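Local structure of endonuclease V isoform X2 (Ciona intestinalis, 6OZI) at residues V54-V59 / K230-W235; R25-F30 / H206-E211; F121-C126 / I148-D153. The protein probably cleaves nucleic acid strands beside inosine, the product of adenosine deamination, as a metal-dependent endonuclease V of the RNase H clan. The protein carries 1 engineered substitution. All blocks are in the same frame, centred on the assembly; numbering follows the deposited sequence. Where two conformers were deposited one is given.

Contacts 1 and 3 are largely buried, whereas contact 2 is only partly buried, two of its seven touching residues being exposed. Contact 1 sets helix 227-243 on strand 52-61 by apolar and sulfur-aromatic packing, with no hydrogen bond between the segments. Contact 2 fastens a loop to the start of helix 210-219, the helix preceding that of contact 1, through a carboxylate, backbone amides and waters. Contact 3 joins two loops and combines an apolar half with an arginine-aspartate salt bridge. Contacts 1 and 3 both include residues that meet bound DNA and lie on opposite sides of the chain's centre; contacts 2 and 3 approach to about 7 Å between nearest atoms without touching.

Contact 1 (V54-V59 / K230-W235); sequences VSCMVV and KMANKW. Engineered in segment 230-235: Asn233 (natural residue Asp). With nucleotides of chain D.
Val58 of strand 52-61 presents both methyl groups to one turn of helix 227-243. Its chi1 of -66° places CG1 anti to the carbonyl carbon and CG2 between the backbone N and that carbon, which spreads the two branches over neighbouring parts of the helix. CG1 reaches CD1 of Trp235 at 3.9 Å, in the plane of the indole and at its edge, and the two side chains cross at about a right angle. CG2 instead lies 4.0 Å from CB of Ala232.

Two residues back along the strand, on the same face, Cys56 packs against Ala232 and Trp235. Its SG stands 3.8 Å from CB of Trp235 and, lying 82° off the normal of the five-membered ring, makes an edge-on sulfur-aromatic contact. Cys56 CB meets the carbonyl oxygen, O, of Ala232 at 3.6 Å. With only a methyl group on Ala232, the backbones come close: the CA atoms of Cys56 and Ala232 are 5.5 Å apart, and the axes of the short segments approach to 7.4 Å at an angle of 147°. The indole's rotation is further fixed by a hydrogen bond from Trp235 NE1 to Gln67.

Whereas Cys56, Val58 and Ala232 are buried, Lys230, Asn233 and Lys234 are partly exposed and cover nothing of the strand. Met231 touches Val58 through CB, and then its chain leads outward. Lys230 NZ donates to OP2 of DC11 of chain D at 3.0 Å and is also paired with Glu227 and Thr223. Asn233, an engineered replacement of aspartate, bonds through ND2 to Asp42, and Lys234 packs on a DNA phosphate.

A helix laid apolar side down on the central mixed sheet, its other side turned to nucleic acid and to an aspartate on an adjacent strand, is consistent with the RNase H-like fold of this family.

Contact 2 (R25-F30 / H206-E211); sequences RSDGDF and HKCSLE
A chi1 of -70° in Asp27 and of 73° in Ser209 bring carboxylate and hydroxyl together at the N-terminus of helix 210-219. In Asp27 this sets CG beside the backbone N and anti to the carbonyl carbon, carrying the carboxylate across to the other segment. In Ser209 it tucks OG between the backbone N and the carbonyl carbon, where it serves as the N-cap and accepts from Thr212 N.

The principal bond runs from Ser209 N to Asp27 OD1 at 2.8 Å. It is nearly straight (173°) and meets the oxygen close to its C-O axis. At 3.3 Å the bond from Ser209 OG to Asp27 OD1 is weak, and it is unsettled because Glu211 OE1 lies within reach of the same proton; Asp27 OD2 is bonded to Thr212 OG1. With an alanine here, Ser209 N and Thr212 OG1 would probably lose this shared carboxylate and the loop part of its hold on the helix start.

Backbone contacts extend the junction. Ser209 CA approaches Arg25 O at 3.3 Å in a CA-H...O contact, and a water bridges Arg25 O to Leu210 N, lying 2.8 Å from the latter. Beyond Asp27 the chain reverses in a type II' turn closed by Phe30 N bonding to Asp27 O at 2.9 Å. The turn directs Phe30 toward Cys208, although their sulfur-aromatic contact is less certain because Cys208 has two conformers.

One carboxylate serving both the N-cap amide and the Thr212 hydroxyl is consistent with an ionised Asp27, which the positive end of the helix dipole would be likely to stabilise.

Contact 3 (F121-C126 / I148-D153); sequences FHIRRC and IEIPED. With nucleotides of chain C.
Phe121 receives Ile148 over one face and Ile150 obliquely. CG2 of Ile148 lies 3.8 Å from the ring centroid of Phe121, only 16° off the normal, a CH-pi contact displaced toward the rim. CD1 of Ile150 reaches Phe121 CE1 at 3.7 Å, and the side chains of both isoleucines run antiparallel to that of Phe121 as they pass it.

At the other end, Arg125 and Asp153 approach from opposite directions in an end-on, two-nitrogen salt bridge. Arg125 NH2 meets Asp153 OD1 at 2.7 Å in an essentially straight bond, and Arg125 NH1 meets Asp153 OD2 at 2.9 Å. Both partners lie in the guanidinium plane, yet they are met from above the carboxylate plane, because the two groups are turned 50° apart. The bend at chi2 (-58°) of Arg125 folds its chain back so that NH1 also donates to His122 O, which Arg125 N reaches from the opposite face of the carbonyl. Glu184 adds a second salt bridge at Arg125 NE, and Ser179 OG bonds to Asp153 OD1.

The DNA lies against the apolar end. Ile148 CD1 touches C8 of DI5 of chain C at 3.8 Å, and Glu149 N donates to O4' of DC4 of chain C at 2.9 Å. The His122 ring, tied through NE2 to Ser84 O, turns its edge to O6 of the inosine. Two loops braced against each other, with Ile148 at C8 and the His122 edge near O6, are consistent with one wall of the inosine pocket of endonuclease V.

Contact 1 (V54-V59 / K230-W235)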
loop_
_atom_site.group_PDB
_atom_site.type_symbol
_atom_site.label_atom_id
_atom_site.label_comp_id
_atom_site.label_asym_id
_atom_site.label_seq_id
_atom_site.Cartn_x
_atom_site.Cartn_y
_atom_site.Cartn_z
ATOM N N VAL A 54 -16.510 -8.147 -0.199
ATOM C CA VAL A 54 -17.209 -7.038 0.445
ATOM C C VAL A 54 -17.531 -5.996 -0.619
ATOM O O VAL A 54 -16.631 -5.528 -1.321
ATOM C CB VAL A 54 -16.373 -6.400 1.570
ATOM C CG1 VAL A 54 -17.045 -5.141 2.078
ATOM C CG2 VAL A 54 -16.135 -7.390 2.705
ATOM N N SER A 55 -18.804 -5.649 -0.756
ATOM C CA SER A 55 -19.202 -4.535 -1.601
ATOM C C SER A 55 -19.293 -3.264 -0.765
ATOM O O SER A 55 -19.405 -3.307 0.460
ATOM C CB SER A 55 -20.536 -4.818 -2.290
ATOM O OG SER A 55 -21.605 -4.856 -1.363
ATOM N N CYS A 56 -19.215 -2.120 -1.440
ATOM C CA CYS A 56 -19.355 -0.834 -0.771
ATOM C C CYS A 56 -20.025 0.156 -1.709
ATOM O O CYS A 56 -19.690 0.230 -2.897
ATOM C CB CYS A 56 -18.002 -0.266 -0.318
ATOM S SG CYS A 56 -18.093 1.406 0.411
ATOM N N MET A 57 -20.967 0.918 -1.166
ATOM C CA MET A 57 -21.581 2.018 -1.893
ATOM C C MET A 57 -21.436 3.270 -1.044
ATOM O O MET A 57 -21.641 3.225 0.175
ATOM C CB MET A 57 -23.056 1.732 -2.214
ATOM C CG MET A 57 -23.788 2.890 -2.885
ATOM S SD MET A 57 -25.351 2.409 -3.675
ATOM C CE MET A 57 -24.789 1.467 -5.100
ATOM N N VAL A 58 -21.044 4.372 -1.682
ATOM C CA VAL A 58 -20.845 5.647 -1.010
ATOM C C VAL A 58 -21.646 6.705 -1.748
ATOM O O VAL A 58 -21.967 6.562 -2.930
ATOM C CB VAL A 58 -19.358 6.061 -0.956
ATOM C CG1 VAL A 58 -18.553 5.107 -0.081
ATOM C CG2 VAL A 58 -18.779 6.112 -2.364
ATOM N N VAL A 59 -21.989 7.771 -1.028
ATOM C CA VAL A 59 -22.559 8.968 -1.628
ATOM C C VAL A 59 -21.801 10.172 -1.090
ATOM O O VAL A 59 -21.697 10.350 0.132
ATOM C CB VAL A 59 -24.067 9.121 -1.349
ATOM C CG1 VAL A 59 -24.606 10.350 -2.071
ATOM C CG2 VAL A 59 -24.834 7.883 -1.786
ATOM N N LYS A 230 -12.490 6.575 -5.061
ATOM C CA LYS A 230 -11.501 6.434 -4.003
ATOM C C LYS A 230 -12.144 5.919 -2.724
ATOM O O LYS A 230 -11.632 4.992 -2.080
ATOM C CB LYS A 230 -10.808 7.781 -3.769
ATOM C CG LYS A 230 -9.862 7.790 -2.579
ATOM C CD LYS A 230 -9.311 9.184 -2.283
ATOM C CE LYS A 230 -8.493 9.716 -3.450
ATOM N NZ LYS A 230 -7.885 11.048 -3.140
ATOM N N MET A 231 -13.293 6.488 -2.358
ATOM C CA MET A 231 -13.897 6.135 -1.085
ATOM C C MET A 231 -14.501 4.734 -1.124
ATOM O O MET A 231 -14.281 3.934 -0.205
ATOM C CB MET A 231 -14.919 7.198 -0.689
ATOM C CG MET A 231 -14.255 8.547 -0.509
ATOM S SD MET A 231 -12.951 8.406 0.724
ATOM C CE MET A 231 -12.262 10.061 0.728
ATOM N N ALA A 232 -15.255 4.409 -2.183
ATOM C CA ALA A 232 -15.840 3.066 -2.277
ATOM C C ALA A 232 -14.759 1.986 -2.244
ATOM O O ALA A 232 -14.898 0.968 -1.541
ATOM C CB ALA A 232 -16.693 2.939 -3.539
ATOM N N ASN A 233 -13.671 2.201 -2.991
ATOM C CA ASN A 233 -12.564 1.249 -2.992
ATOM C C ASN A 233 -11.941 1.127 -1.603
ATOM O O ASN A 233 -11.720 0.012 -1.098
ATOM C CB ASN A 233 -11.534 1.687 -4.040
ATOM C CG ASN A 233 -10.296 0.802 -4.070
ATOM O OD1 ASN A 233 -9.196 1.250 -3.739
ATOM N ND2 ASN A 233 -10.470 -0.461 -4.455
ATOM N N LYS A 234 -11.711 2.264 -0.941
ATOM C CA LYS A 234 -11.069 2.218 0.367
ATOM C C LYS A 234 -11.914 1.451 1.382
ATOM O O LYS A 234 -11.434 0.495 2.002
ATOM C CB LYS A 234 -10.754 3.625 0.875
ATOM C CG LYS A 234 -10.190 3.603 2.299
ATOM C CD LYS A 234 -9.797 4.988 2.832
ATOM C CE LYS A 234 -10.962 5.951 2.871
ATOM N NZ LYS A 234 -10.497 7.299 3.312
ATOM N N TRP A 235 -13.185 1.839 1.550
ATOM C CA TRP A 235 -13.981 1.229 2.614
ATOM C C TRP A 235 -14.260 -0.244 2.326
ATOM O O TRP A 235 -14.262 -1.070 3.255
ATOM C CB TRP A 235 -15.284 1.999 2.834
ATOM C CG TRP A 235 -15.108 3.487 3.134
ATOM C CD1 TRP A 235 -15.670 4.526 2.450
ATOM C CD2 TRP A 235 -14.303 4.083 4.169
ATOM N NE1 TRP A 235 -15.287 5.722 3.004
ATOM C CE2 TRP A 235 -14.445 5.479 4.055
ATOM C CE3 TRP A 235 -13.485 3.571 5.185
ATOM C CZ2 TRP A 235 -13.804 6.369 4.914
ATOM C CZ3 TRP A 235 -12.846 4.461 6.041
ATOM C CH2 TRP A 235 -13.009 5.842 5.897
ATOM P P DC D 11 -5.077 11.046 -0.831
ATOM O OP1 DC D 11 -5.596 12.333 -0.317
ATOM O OP2 DC D 11 -5.986 9.920 -1.144
ATOM O "O5'" DC D 11 -4.287 11.389 -2.156
ATOM C "C5'" DC D 11 -3.551 10.386 -2.794
ATOM C "C4'" DC D 11 -2.200 10.913 -3.200
ATOM O "O4'" DC D 11 -1.218 10.491 -2.242
ATOM C "C3'" DC D 11 -1.718 10.397 -4.531
ATOM O "O3'" DC D 11 -2.153 11.278 -5.527
ATOM C "C2'" DC D 11 -0.199 10.422 -4.390
ATOM C "C1'" DC D 11 0.009 10.242 -2.891
ATOM N N1 DC D 11 0.490 8.888 -2.479
ATOM C C2 DC D 11 1.836 8.567 -2.630
ATOM O O2 DC D 11 2.591 9.401 -3.137
ATOM N N3 DC D 11 2.271 7.350 -2.224
ATOM C C4 DC D 11 1.422 6.485 -1.677
ATOM N N4 DC D 11 1.898 5.295 -1.290
ATOM C C5 DC D 11 0.040 6.797 -1.510
ATOM C C6 DC D 11 -0.376 8.001 -1.915
#

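Contact 2 (R25-F30 / H206-E211)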
loop_
_atom_site.group_PDB
_atom_site.type_symbol
_atom_site.label_atom_id
_atom_site.label_comp_id
_atom_site.label_asym_id
_atom_site.label_seq_id
_atom_site.Cartn_x
_atom_site.Cartn_y
_atom_site.Cartn_z
ATOM N N ARG A 25 -26.477 7.419 -24.362
ATOM C CA ARG A 25 -25.254 8.207 -24.249
ATOM C C ARG A 25 -25.511 9.685 -24.514
ATOM O O ARG A 25 -24.673 10.391 -25.077
ATOM C CB ARG A 25 -24.184 7.663 -25.187
ATOM C CG ARG A 25 -23.695 6.311 -24.743
ATOM C CD ARG A 25 -22.663 5.767 -25.678
ATOM N NE ARG A 25 -23.193 5.588 -27.028
ATOM C CZ ARG A 25 -22.739 6.237 -28.094
ATOM N NH1 ARG A 25 -21.741 7.099 -27.968
ATOM N NH2 ARG A 25 -23.271 6.014 -29.289
ATOM N N SER A 26 -26.680 10.157 -24.101
ATOM C CA SER A 26 -27.050 11.560 -24.183
ATOM C C SER A 26 -27.592 12.008 -22.832
ATOM O O SER A 26 -27.939 11.187 -21.976
ATOM C CB SER A 26 -28.089 11.805 -25.288
ATOM O OG SER A 26 -27.595 11.412 -26.556
ATOM N N ASP A 27 -27.674 13.326 -22.653
ATOM C CA ASP A 27 -28.069 13.885 -21.364
ATOM C C ASP A 27 -29.580 13.896 -21.152
ATOM O O ASP A 27 -30.036 13.834 -20.006
ATOM C CB ASP A 27 -27.508 15.300 -21.218
ATOM C CG ASP A 27 -25.993 15.315 -21.053
ATOM O OD1 ASP A 27 -25.401 14.254 -20.765
ATOM O OD2 ASP A 27 -25.392 16.393 -21.213
ATOM N N GLY A 28 -30.370 14.002 -22.217
ATOM C CA GLY A 28 -31.803 14.197 -22.035
ATOM C C GLY A 28 -32.038 15.517 -21.324
ATOM O O GLY A 28 -31.429 16.541 -21.661
ATOM N N ASP A 29 -32.905 15.509 -20.310
ATOM C CA ASP A 29 -33.119 16.700 -19.495
ATOM C C ASP A 29 -32.160 16.783 -18.307
ATOM O O ASP A 29 -32.381 17.597 -17.403
ATOM C CB ASP A 29 -34.576 16.795 -19.025
ATOM C CG ASP A 29 -35.115 15.485 -18.498
ATOM O OD1 ASP A 29 -34.407 14.817 -17.706
ATOM O OD2 ASP A 29 -36.255 15.129 -18.880
ATOM N N PHE A 30 -31.125 15.947 -18.280
ATOM C CA PHE A 30 -30.109 15.990 -17.241
ATOM C C PHE A 30 -29.014 16.983 -17.611
ATOM O O PHE A 30 -28.705 17.188 -18.787
ATOM C CB PHE A 30 -29.507 14.597 -17.022
ATOM C CG PHE A 30 -28.289 14.582 -16.132
ATOM C CD1 PHE A 30 -28.411 14.660 -14.756
ATOM C CD2 PHE A 30 -27.020 14.455 -16.677
ATOM C CE1 PHE A 30 -27.283 14.629 -13.934
ATOM C CE2 PHE A 30 -25.894 14.421 -15.866
ATOM C CZ PHE A 30 -26.029 14.509 -14.495
ATOM N N HIS A 206 -24.519 5.449 -18.731
ATOM C CA HIS A 206 -25.914 5.375 -19.125
ATOM C C HIS A 206 -26.591 6.661 -18.688
ATOM O O HIS A 206 -26.360 7.127 -17.568
ATOM C CB HIS A 206 -26.585 4.151 -18.494
ATOM C CG HIS A 206 -28.032 4.008 -18.833
ATOM N ND1 HIS A 206 -28.515 4.160 -20.114
ATOM C CD2 HIS A 206 -29.102 3.718 -18.057
ATOM C CE1 HIS A 206 -29.822 3.975 -20.111
ATOM N NE2 HIS A 206 -30.204 3.708 -18.874
ATOM N N LYS A 207 -27.425 7.223 -19.575
ATOM C CA LYS A 207 -28.176 8.458 -19.308
ATOM C C LYS A 207 -27.258 9.677 -19.134
ATOM O O LYS A 207 -27.575 10.603 -18.384
ATOM C CB LYS A 207 -29.086 8.284 -18.082
ATOM C CG LYS A 207 -30.101 7.155 -18.234
ATOM C CD LYS A 207 -31.036 6.997 -17.029
ATOM C CE LYS A 207 -32.030 8.101 -16.856
ATOM N NZ LYS A 207 -33.029 7.708 -15.808
ATOM N N CYS A 208 -26.149 9.716 -19.874
ATOM C CA CYS A 208 -25.174 10.791 -19.738
ATOM C C CYS A 208 -24.254 10.795 -20.955
ATOM O O CYS A 208 -23.766 9.740 -21.367
ATOM C CB CYS A 208 -24.363 10.616 -18.451
ATOM S SG CYS A 208 -23.299 11.993 -18.031
ATOM N N SER A 209 -24.018 11.975 -21.525
ATOM C CA SER A 209 -23.095 12.065 -22.649
ATOM C C SER A 209 -21.653 11.943 -22.152
ATOM O O SER A 209 -21.343 12.211 -20.986
ATOM C CB SER A 209 -23.274 13.380 -23.412
ATOM O OG SER A 209 -22.759 14.474 -22.672
ATOM N N LEU A 210 -20.763 11.545 -23.066
ATOM C CA LEU A 210 -19.348 11.451 -22.722
ATOM C C LEU A 210 -18.816 12.788 -22.221
ATOM O O LEU A 210 -17.993 12.837 -21.297
ATOM C CB LEU A 210 -18.553 10.968 -23.937
ATOM C CG LEU A 210 -17.019 10.977 -23.835
ATOM C CD1 LEU A 210 -16.520 10.206 -22.615
ATOM C CD2 LEU A 210 -16.408 10.416 -25.102
ATOM N N GLU A 211 -19.304 13.884 -22.804
ATOM C CA GLU A 211 -18.833 15.219 -22.452
ATOM C C GLU A 211 -19.239 15.597 -21.033
ATOM O O GLU A 211 -18.417 16.086 -20.238
ATOM C CB GLU A 211 -19.398 16.218 -23.454
ATOM C CG GLU A 211 -18.903 16.034 -24.889
ATOM C CD GLU A 211 -19.549 14.908 -25.701
ATOM O OE1 GLU A 211 -20.510 14.253 -25.218
ATOM O OE2 GLU A 211 -19.097 14.717 -26.863
HETATM O O HOH W 1 -21.729 10.472 -25.516
HETATM O O HOH W 2 -30.778 11.777 -18.589
#

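Contact 3 (F121-C126 / I148-D153)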
loop_
_atom_site.group_PDB
_atom_site.type_symbol
_atom_site.label_atom_id
_atom_site.label_comp_id
_atom_site.label_asym_id
_atom_site.label_seq_id
_atom_site.Cartn_x
_atom_site.Cartn_y
_atom_site.Cartn_z
ATOM N N PHE A 121 -17.090 2.062 -23.719
ATOM C CA PHE A 121 -15.751 1.664 -24.165
ATOM C C PHE A 121 -15.554 0.166 -23.944
ATOM O O PHE A 121 -14.861 -0.279 -23.024
ATOM C CB PHE A 121 -14.714 2.496 -23.416
ATOM C CG PHE A 121 -13.303 2.281 -23.863
ATOM C CD1 PHE A 121 -13.015 1.596 -25.030
ATOM C CD2 PHE A 121 -12.257 2.788 -23.113
ATOM C CE1 PHE A 121 -11.700 1.413 -25.437
ATOM C CE2 PHE A 121 -10.940 2.613 -23.509
ATOM C CZ PHE A 121 -10.660 1.926 -24.672
ATOM N N HIS A 122 -16.113 -0.625 -24.861
ATOM C CA HIS A 122 -16.248 -2.059 -24.644
ATOM C C HIS A 122 -16.434 -2.738 -25.992
ATOM O O HIS A 122 -16.999 -2.149 -26.917
ATOM C CB HIS A 122 -17.431 -2.329 -23.715
ATOM C CG HIS A 122 -17.646 -3.771 -23.381
ATOM N ND1 HIS A 122 -18.459 -4.596 -24.130
ATOM C CD2 HIS A 122 -17.212 -4.518 -22.339
ATOM C CE1 HIS A 122 -18.485 -5.799 -23.585
ATOM N NE2 HIS A 122 -17.739 -5.778 -22.496
ATOM N N ILE A 123 -15.953 -3.984 -26.095
ATOM C CA ILE A 123 -15.972 -4.697 -27.374
ATOM C C ILE A 123 -17.384 -4.774 -27.949
ATOM O O ILE A 123 -17.585 -4.634 -29.164
ATOM C CB ILE A 123 -15.344 -6.095 -27.229
ATOM C CG1 ILE A 123 -15.423 -6.830 -28.571
ATOM C CG2 ILE A 123 -16.003 -6.878 -26.091
ATOM C CD1 ILE A 123 -14.655 -8.130 -28.615
ATOM N N ARG A 124 -18.384 -5.012 -27.100
ATOM C CA ARG A 124 -19.771 -5.026 -27.543
ATOM C C ARG A 124 -20.541 -3.807 -27.034
ATOM O O ARG A 124 -21.772 -3.844 -26.952
ATOM C CB ARG A 124 -20.454 -6.329 -27.124
ATOM C CG ARG A 124 -20.057 -7.552 -27.974
ATOM C CD ARG A 124 -20.468 -8.880 -27.318
ATOM N NE ARG A 124 -19.819 -9.088 -26.022
ATOM C CZ ARG A 124 -18.625 -9.653 -25.848
ATOM N NH1 ARG A 124 -17.916 -10.079 -26.890
ATOM N NH2 ARG A 124 -18.134 -9.788 -24.623
ATOM N N ARG A 125 -19.830 -2.727 -26.698
ATOM C CA ARG A 125 -20.432 -1.447 -26.315
ATOM C C ARG A 125 -21.365 -1.589 -25.115
ATOM O O ARG A 125 -22.396 -0.922 -25.025
ATOM C CB ARG A 125 -21.166 -0.813 -27.497
ATOM C CG ARG A 125 -20.299 -0.616 -28.729
ATOM C CD ARG A 125 -19.072 0.253 -28.434
ATOM N NE ARG A 125 -18.410 0.646 -29.674
ATOM C CZ ARG A 125 -17.398 -0.018 -30.229
ATOM N NH1 ARG A 125 -16.907 -1.109 -29.645
ATOM N NH2 ARG A 125 -16.877 0.412 -31.373
ATOM N N CYS A 126 -20.978 -2.427 -24.161
ATOM C CA CYS A 126 -21.805 -2.733 -23.006
ATOM C C CYS A 126 -20.914 -3.089 -21.816
ATOM O O CYS A 126 -21.005 -4.177 -21.242
ATOM C CB CYS A 126 -22.773 -3.866 -23.345
ATOM S SG CYS A 126 -24.005 -4.257 -22.071
ATOM N N ILE A 148 -8.255 -0.646 -21.683
ATOM C CA ILE A 148 -8.571 -1.926 -22.296
ATOM C C ILE A 148 -8.174 -1.869 -23.766
ATOM O O ILE A 148 -8.377 -0.850 -24.445
ATOM C CB ILE A 148 -10.059 -2.279 -22.111
ATOM C CG1 ILE A 148 -10.286 -3.749 -22.485
ATOM C CG2 ILE A 148 -10.968 -1.345 -22.933
ATOM C CD1 ILE A 148 -11.586 -4.312 -22.009
ATOM N N GLU A 149 -7.551 -2.947 -24.245
ATOM C CA GLU A 149 -7.197 -3.085 -25.652
ATOM C C GLU A 149 -8.339 -3.765 -26.390
ATOM O O GLU A 149 -8.864 -4.781 -25.929
ATOM C CB GLU A 149 -5.909 -3.893 -25.840
ATOM C CG GLU A 149 -4.615 -3.148 -25.528
ATOM C CD GLU A 149 -3.471 -3.547 -26.453
ATOM O OE1 GLU A 149 -3.680 -4.370 -27.370
ATOM O OE2 GLU A 149 -2.354 -3.025 -26.280
ATOM N N ILE A 150 -8.727 -3.202 -27.527
ATOM C CA ILE A 150 -9.760 -3.821 -28.350
ATOM C C ILE A 150 -9.256 -3.954 -29.781
ATOM O O ILE A 150 -9.455 -3.032 -30.586
ATOM C CB ILE A 150 -11.070 -3.020 -28.307
ATOM C CG1 ILE A 150 -11.432 -2.661 -26.867
ATOM C CG2 ILE A 150 -12.200 -3.838 -28.922
ATOM C CD1 ILE A 150 -12.724 -1.895 -26.747
ATOM N N PRO A 151 -8.612 -5.073 -30.144
ATOM C CA PRO A 151 -8.134 -5.225 -31.530
ATOM C C PRO A 151 -9.233 -5.071 -32.563
ATOM O O PRO A 151 -9.000 -4.481 -33.623
ATOM C CB PRO A 151 -7.544 -6.642 -31.546
ATOM C CG PRO A 151 -7.253 -6.956 -30.125
ATOM C CD PRO A 151 -8.274 -6.233 -29.305
ATOM N N GLU A 152 -10.441 -5.561 -32.271
ATOM C CA GLU A 152 -11.529 -5.486 -33.243
ATOM C C GLU A 152 -11.931 -4.048 -33.560
ATOM O O GLU A 152 -12.546 -3.804 -34.606
ATOM C CB GLU A 152 -12.750 -6.266 -32.724
ATOM C CG GLU A 152 -12.515 -7.759 -32.450
ATOM C CD GLU A 152 -11.766 -8.031 -31.149
ATOM O OE1 GLU A 152 -11.318 -7.066 -30.500
ATOM O OE2 GLU A 152 -11.625 -9.213 -30.772
ATOM N N ASP A 153 -11.576 -3.091 -32.702
ATOM C CA ASP A 153 -11.862 -1.680 -32.933
ATOM C C ASP A 153 -10.612 -0.874 -33.247
ATOM O O ASP A 153 -10.692 0.353 -33.364
ATOM C CB ASP A 153 -12.567 -1.071 -31.718
ATOM C CG ASP A 153 -14.037 -1.418 -31.653
ATOM O OD1 ASP A 153 -14.803 -0.951 -32.532
ATOM O OD2 ASP A 153 -14.432 -2.149 -30.714
ATOM P P DC C 4 -3.043 -7.257 -21.929
ATOM O OP1 DC C 4 -1.891 -6.775 -22.719
ATOM O OP2 DC C 4 -2.945 -7.329 -20.451
ATOM O "O5'" DC C 4 -4.314 -6.380 -22.320
ATOM C "C5'" DC C 4 -4.693 -5.279 -21.529
ATOM C "C4'" DC C 4 -6.205 -5.177 -21.477
ATOM O "O4'" DC C 4 -6.738 -5.337 -22.820
ATOM C "C3'" DC C 4 -6.881 -6.251 -20.618
ATOM O "O3'" DC C 4 -7.986 -5.703 -19.932
ATOM C "C2'" DC C 4 -7.316 -7.294 -21.637
ATOM C "C1'" DC C 4 -7.646 -6.425 -22.841
ATOM N N1 DC C 4 -7.515 -7.148 -24.137
ATOM C C2 DC C 4 -8.674 -7.554 -24.804
ATOM O O2 DC C 4 -9.777 -7.292 -24.303
ATOM N N3 DC C 4 -8.557 -8.225 -25.982
ATOM C C4 DC C 4 -7.348 -8.485 -26.480
ATOM N N4 DC C 4 -7.282 -9.141 -27.645
ATOM C C5 DC C 4 -6.153 -8.077 -25.811
ATOM C C6 DC C 4 -6.283 -7.423 -24.651
ATOM P P DI C 5 -7.851 -5.363 -18.370
ATOM O OP1 DI C 5 -6.441 -4.886 -18.153
ATOM O OP2 DI C 5 -8.163 -6.594 -17.555
ATOM O "O5'" DI C 5 -8.930 -4.146 -18.102
ATOM C "C5'" DI C 5 -8.562 -2.808 -18.323
ATOM C "C4'" DI C 5 -9.572 -1.887 -17.658
ATOM O "O4'" DI C 5 -11.004 -2.125 -18.376
ATOM C "C3'" DI C 5 -9.720 -2.151 -16.374
ATOM O "O3'" DI C 5 -9.911 -0.899 -15.572
ATOM C "C2'" DI C 5 -11.008 -3.002 -16.251
ATOM C "C1'" DI C 5 -11.848 -2.558 -17.466
ATOM N N9 DI C 5 -12.608 -3.719 -17.954
ATOM C C8 DI C 5 -12.348 -4.965 -18.381
ATOM N N7 DI C 5 -13.537 -5.536 -18.671
ATOM C C5 DI C 5 -14.496 -4.659 -18.423
ATOM C C6 DI C 5 -16.016 -4.739 -18.560
ATOM O O6 DI C 5 -16.545 -5.725 -18.943
ATOM N N1 DI C 5 -16.809 -3.614 -18.207
ATOM C C2 DI C 5 -16.189 -2.415 -17.725
ATOM N N3 DI C 5 -14.745 -2.347 -17.593
ATOM C C4 DI C 5 -13.918 -3.521 -17.967
#